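PDB 2X3E: 3-oxoacyl-[acyl-carrier-protein] synthase 3 from Pseudomonas aeruginosa, which probably catalyses the first condensation of fatty acid synthesis, joining an acetyl unit from acetyl-CoA with two carbons from malonyl-ACP and releasing carbon dioxide. Local coordinates for residues H245-H250 with D262-P267. The protein carries 1 engineered substitution. Sequence-based numbering, arbitrary orientation.
Sequences HHLVPH and DQLDLP
L247 in strand 246-249 faces L264 in the last turn of helix 254-264 and L266 in the loop just after it; the nearest CA atoms, those of L247 and L266, are 9.1 Å apart. The contact lies in the C-terminal half of the thiolase-like fold, where strand 246-249 runs beside 304-311 in a mixed sheet and the last turn of the following helix, with the loop after it, meets one strand side chain. L247 also has backbone hydrogen bonds with R270 and V272. The helix closes with a Schellman motif at D265, whose phi of 52° turns the chain back toward the strand; D265 N bonds to D262 O at 3.1 Å. The turn brings L264 and L266 to the same strand residue. No hydrogen bond crosses between the segments, and three buried leucines make the whole contact. L247 carries its CG anti to the backbone N (chi1 -177°), extending the side chain so that CD2 meets both partners. L264 comes tip to tip, its CD1 3.9 Å from L247 CD2, while L266 lies slantwise across L247, its CD2 3.9 Å from L247 CD2. V230 of helix 215-237 touches both L247 and L264. At the C-terminal end of residues 245-250, H250, predicted to be an active-site residue, bonds through ND1 to S285 OG. L266 CD2 also reaches the base of the strand side chain, 4.0 Å from L247 CB.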
ATOM      1  N   HIS A 245     -13.517  -2.965  27.363  1.00 20.99           N
ATOM      2  CA  HIS A 245     -12.983  -4.174  27.981  1.00 21.33           C
ATOM      3  C   HIS A 245     -11.526  -4.378  27.580  1.00 19.97           C
ATOM      4  O   HIS A 245     -10.714  -4.819  28.393  1.00 19.67           O
ATOM      5  CB  HIS A 245     -13.791  -5.411  27.571  1.00 22.24           C
ATOM      6  CG  HIS A 245     -15.159  -5.472  28.175  1.00 24.30           C
ATOM      7  ND1 HIS A 245     -16.274  -4.963  27.545  1.00 25.27           N
ATOM      8  CD2 HIS A 245     -15.594  -5.997  29.345  1.00 27.44           C
ATOM      9  CE1 HIS A 245     -17.337  -5.163  28.302  1.00 27.29           C
ATOM     10  NE2 HIS A 245     -16.952  -5.791  29.401  1.00 28.35           N
ATOM     11  N   HIS A 246     -11.215  -4.074  26.320  1.00 18.18           N
ATOM     12  CA  HIS A 246      -9.903  -4.367  25.738  1.00 17.48           C
ATOM     13  C   HIS A 246      -9.365  -3.217  24.900  1.00 16.31           C
ATOM     14  O   HIS A 246      -9.997  -2.783  23.937  1.00 16.40           O
ATOM     15  CB  HIS A 246      -9.973  -5.615  24.857  1.00 17.58           C
ATOM     16  CG  HIS A 246     -10.663  -6.771  25.506  1.00 18.08           C
ATOM     17  ND1 HIS A 246     -10.155  -7.408  26.615  1.00 18.46           N
ATOM     18  CD2 HIS A 246     -11.816  -7.409  25.196  1.00 18.69           C
ATOM     19  CE1 HIS A 246     -10.975  -8.380  26.973  1.00 19.99           C
ATOM     20  NE2 HIS A 246     -11.988  -8.404  26.126  1.00 19.20           N
ATOM     21  N   LEU A 247      -8.190  -2.730  25.275  1.00 16.00           N
ATOM     22  CA  LEU A 247      -7.446  -1.778  24.472  1.00 15.05           C
ATOM     23  C   LEU A 247      -6.203  -2.490  23.947  1.00 14.82           C
ATOM     24  O   LEU A 247      -5.395  -2.998  24.736  1.00 15.57           O
ATOM     25  CB  LEU A 247      -7.035  -0.571  25.308  1.00 15.24           C
ATOM     26  CG  LEU A 247      -6.306   0.548  24.552  1.00 14.93           C
ATOM     27  CD1 LEU A 247      -7.141   1.078  23.396  1.00 14.43           C
ATOM     28  CD2 LEU A 247      -5.939   1.669  25.529  1.00 15.82           C
ATOM     29  N   VAL A 248      -6.067  -2.543  22.628  1.00 14.34           N
ATOM     30  CA  VAL A 248      -4.944  -3.216  21.981  1.00 14.46           C
ATOM     31  C   VAL A 248      -4.160  -2.196  21.155  1.00 14.35           C
ATOM     32  O   VAL A 248      -4.454  -1.968  19.983  1.00 14.39           O
ATOM     33  CB  VAL A 248      -5.395  -4.375  21.076  1.00 14.30           C
ATOM     34  CG1 VAL A 248      -4.189  -5.211  20.680  1.00 13.87           C
ATOM     35  CG2 VAL A 248      -6.420  -5.236  21.782  1.00 15.06           C
ATOM     36  N   PRO A 249      -3.177  -1.547  21.783  1.00 15.10           N
ATOM     37  CA  PRO A 249      -2.370  -0.561  21.086  1.00 15.07           C
ATOM     38  C   PRO A 249      -1.190  -1.172  20.330  1.00 15.32           C
ATOM     39  O   PRO A 249      -0.743  -2.288  20.631  1.00 15.39           O
ATOM     40  CB  PRO A 249      -1.859   0.317  22.225  1.00 15.73           C
ATOM     41  CG  PRO A 249      -1.801  -0.577  23.369  1.00 17.04           C
ATOM     42  CD  PRO A 249      -2.923  -1.535  23.232  1.00 15.68           C
ATOM     43  N   HIS A 250      -0.684  -0.428  19.357  1.00 15.16           N
ATOM     44  CA  HIS A 250       0.620  -0.712  18.804  1.00 15.30           C
ATOM     45  C   HIS A 250       1.604  -0.765  19.968  1.00 15.97           C
ATOM     46  O   HIS A 250       1.640   0.140  20.810  1.00 16.84           O
ATOM     47  CB  HIS A 250       1.022   0.368  17.789  1.00 15.49           C
ATOM     48  CG  HIS A 250       2.491   0.418  17.509  1.00 14.99           C
ATOM     49  ND1 HIS A 250       3.212  -0.698  17.144  1.00 14.71           N
ATOM     50  CD2 HIS A 250       3.373   1.445  17.541  1.00 14.35           C
ATOM     51  CE1 HIS A 250       4.478  -0.360  16.972  1.00 15.37           C
ATOM     52  NE2 HIS A 250       4.602   0.935  17.203  1.00 14.00           N
ATOM     53  N   ASP A 262      -3.368   5.573  31.338  1.00 18.51           N
ATOM     54  CA  ASP A 262      -3.363   6.708  32.266  1.00 19.20           C
ATOM     55  C   ASP A 262      -4.137   7.896  31.692  1.00 19.28           C
ATOM     56  O   ASP A 262      -4.995   8.462  32.368  1.00 19.69           O
ATOM     57  CB  ASP A 262      -1.922   7.116  32.599  1.00 19.45           C
ATOM     58  CG  ASP A 262      -1.840   8.340  33.500  1.00 20.83           C
ATOM     59  OD1 ASP A 262      -2.581   8.408  34.502  1.00 20.09           O
ATOM     60  OD2 ASP A 262      -1.028   9.238  33.199  1.00 21.66           O
ATOM     61  N   GLN A 263      -3.838   8.273  30.454  1.00 18.89           N
ATOM     62  CA  GLN A 263      -4.519   9.420  29.826  1.00 19.23           C
ATOM     63  C   GLN A 263      -6.029   9.226  29.730  1.00 19.20           C
ATOM     64  O   GLN A 263      -6.789  10.193  29.852  1.00 19.17           O
ATOM     65  CB  GLN A 263      -3.965   9.704  28.425  1.00 19.20           C
ATOM     66  CG  GLN A 263      -2.563  10.277  28.409  1.00 20.43           C
ATOM     67  CD  GLN A 263      -2.462  11.645  29.057  1.00 23.18           C
ATOM     68  OE1 GLN A 263      -3.312  12.512  28.849  1.00 25.91           O
ATOM     69  NE2 GLN A 263      -1.407  11.851  29.841  1.00 25.71           N
ATOM     70  N   LEU A 264      -6.449   7.980  29.506  1.00 18.46           N
ATOM     71  CA  LEU A 264      -7.866   7.639  29.369  1.00 18.89           C
ATOM     72  C   LEU A 264      -8.534   7.309  30.699  1.00 19.24           C
ATOM     73  O   LEU A 264      -9.726   7.027  30.718  1.00 20.14           O
ATOM     74  CB  LEU A 264      -8.026   6.427  28.433  1.00 18.03           C
ATOM     75  CG  LEU A 264      -7.591   6.565  26.972  1.00 18.31           C
ATOM     76  CD1 LEU A 264      -7.385   5.202  26.335  1.00 17.63           C
ATOM     77  CD2 LEU A 264      -8.611   7.369  26.183  1.00 19.62           C
ATOM     78  N   ASP A 265      -7.782   7.351  31.802  1.00 19.74           N
ATOM     79  CA  ASP A 265      -8.282   6.900  33.107  0.50 20.29           C
ATOM     80  C   ASP A 265      -8.856   5.484  32.987  1.00 19.85           C
ATOM     81  O   ASP A 265      -9.899   5.167  33.572  1.00 19.93           O
ATOM     82  CB  ASP A 265      -9.339   7.868  33.676  0.50 21.31           C
ATOM     83  CG  ASP A 265      -8.732   9.131  34.253  0.50 22.47           C
ATOM     84  OD1 ASP A 265      -7.696   9.036  34.942  0.50 24.01           O
ATOM     85  OD2 ASP A 265      -9.307  10.220  34.037  0.50 23.11           O
ATOM     86  N   LEU A 266      -8.160   4.642  32.219  1.00 19.08           N
ATOM     87  CA  LEU A 266      -8.533   3.250  31.984  1.00 18.67           C
ATOM     88  C   LEU A 266      -7.596   2.358  32.795  1.00 18.69           C
ATOM     89  O   LEU A 266      -6.398   2.616  32.845  1.00 18.72           O
ATOM     90  CB  LEU A 266      -8.371   2.918  30.501  1.00 17.76           C
ATOM     91  CG  LEU A 266      -8.862   1.550  30.036  1.00 18.09           C
ATOM     92  CD1 LEU A 266     -10.383   1.557  29.891  1.00 18.02           C
ATOM     93  CD2 LEU A 266      -8.204   1.162  28.718  1.00 16.50           C
ATOM     94  N   PRO A 267      -8.132   1.306  33.435  1.00 19.31           N
ATOM     95  CA  PRO A 267      -7.250   0.385  34.152  1.00 19.75           C
ATOM     96  C   PRO A 267      -6.207  -0.245  33.231  1.00 19.44           C
ATOM     97  O   PRO A 267      -6.552  -0.751  32.151  1.00 18.75           O
ATOM     98  CB  PRO A 267      -8.212  -0.676  34.702  1.00 20.27           C
ATOM     99  CG  PRO A 267      -9.522   0.007  34.782  1.00 20.50           C
ATOM    100  CD  PRO A 267      -9.553   0.981  33.642  1.00 19.85           C
TER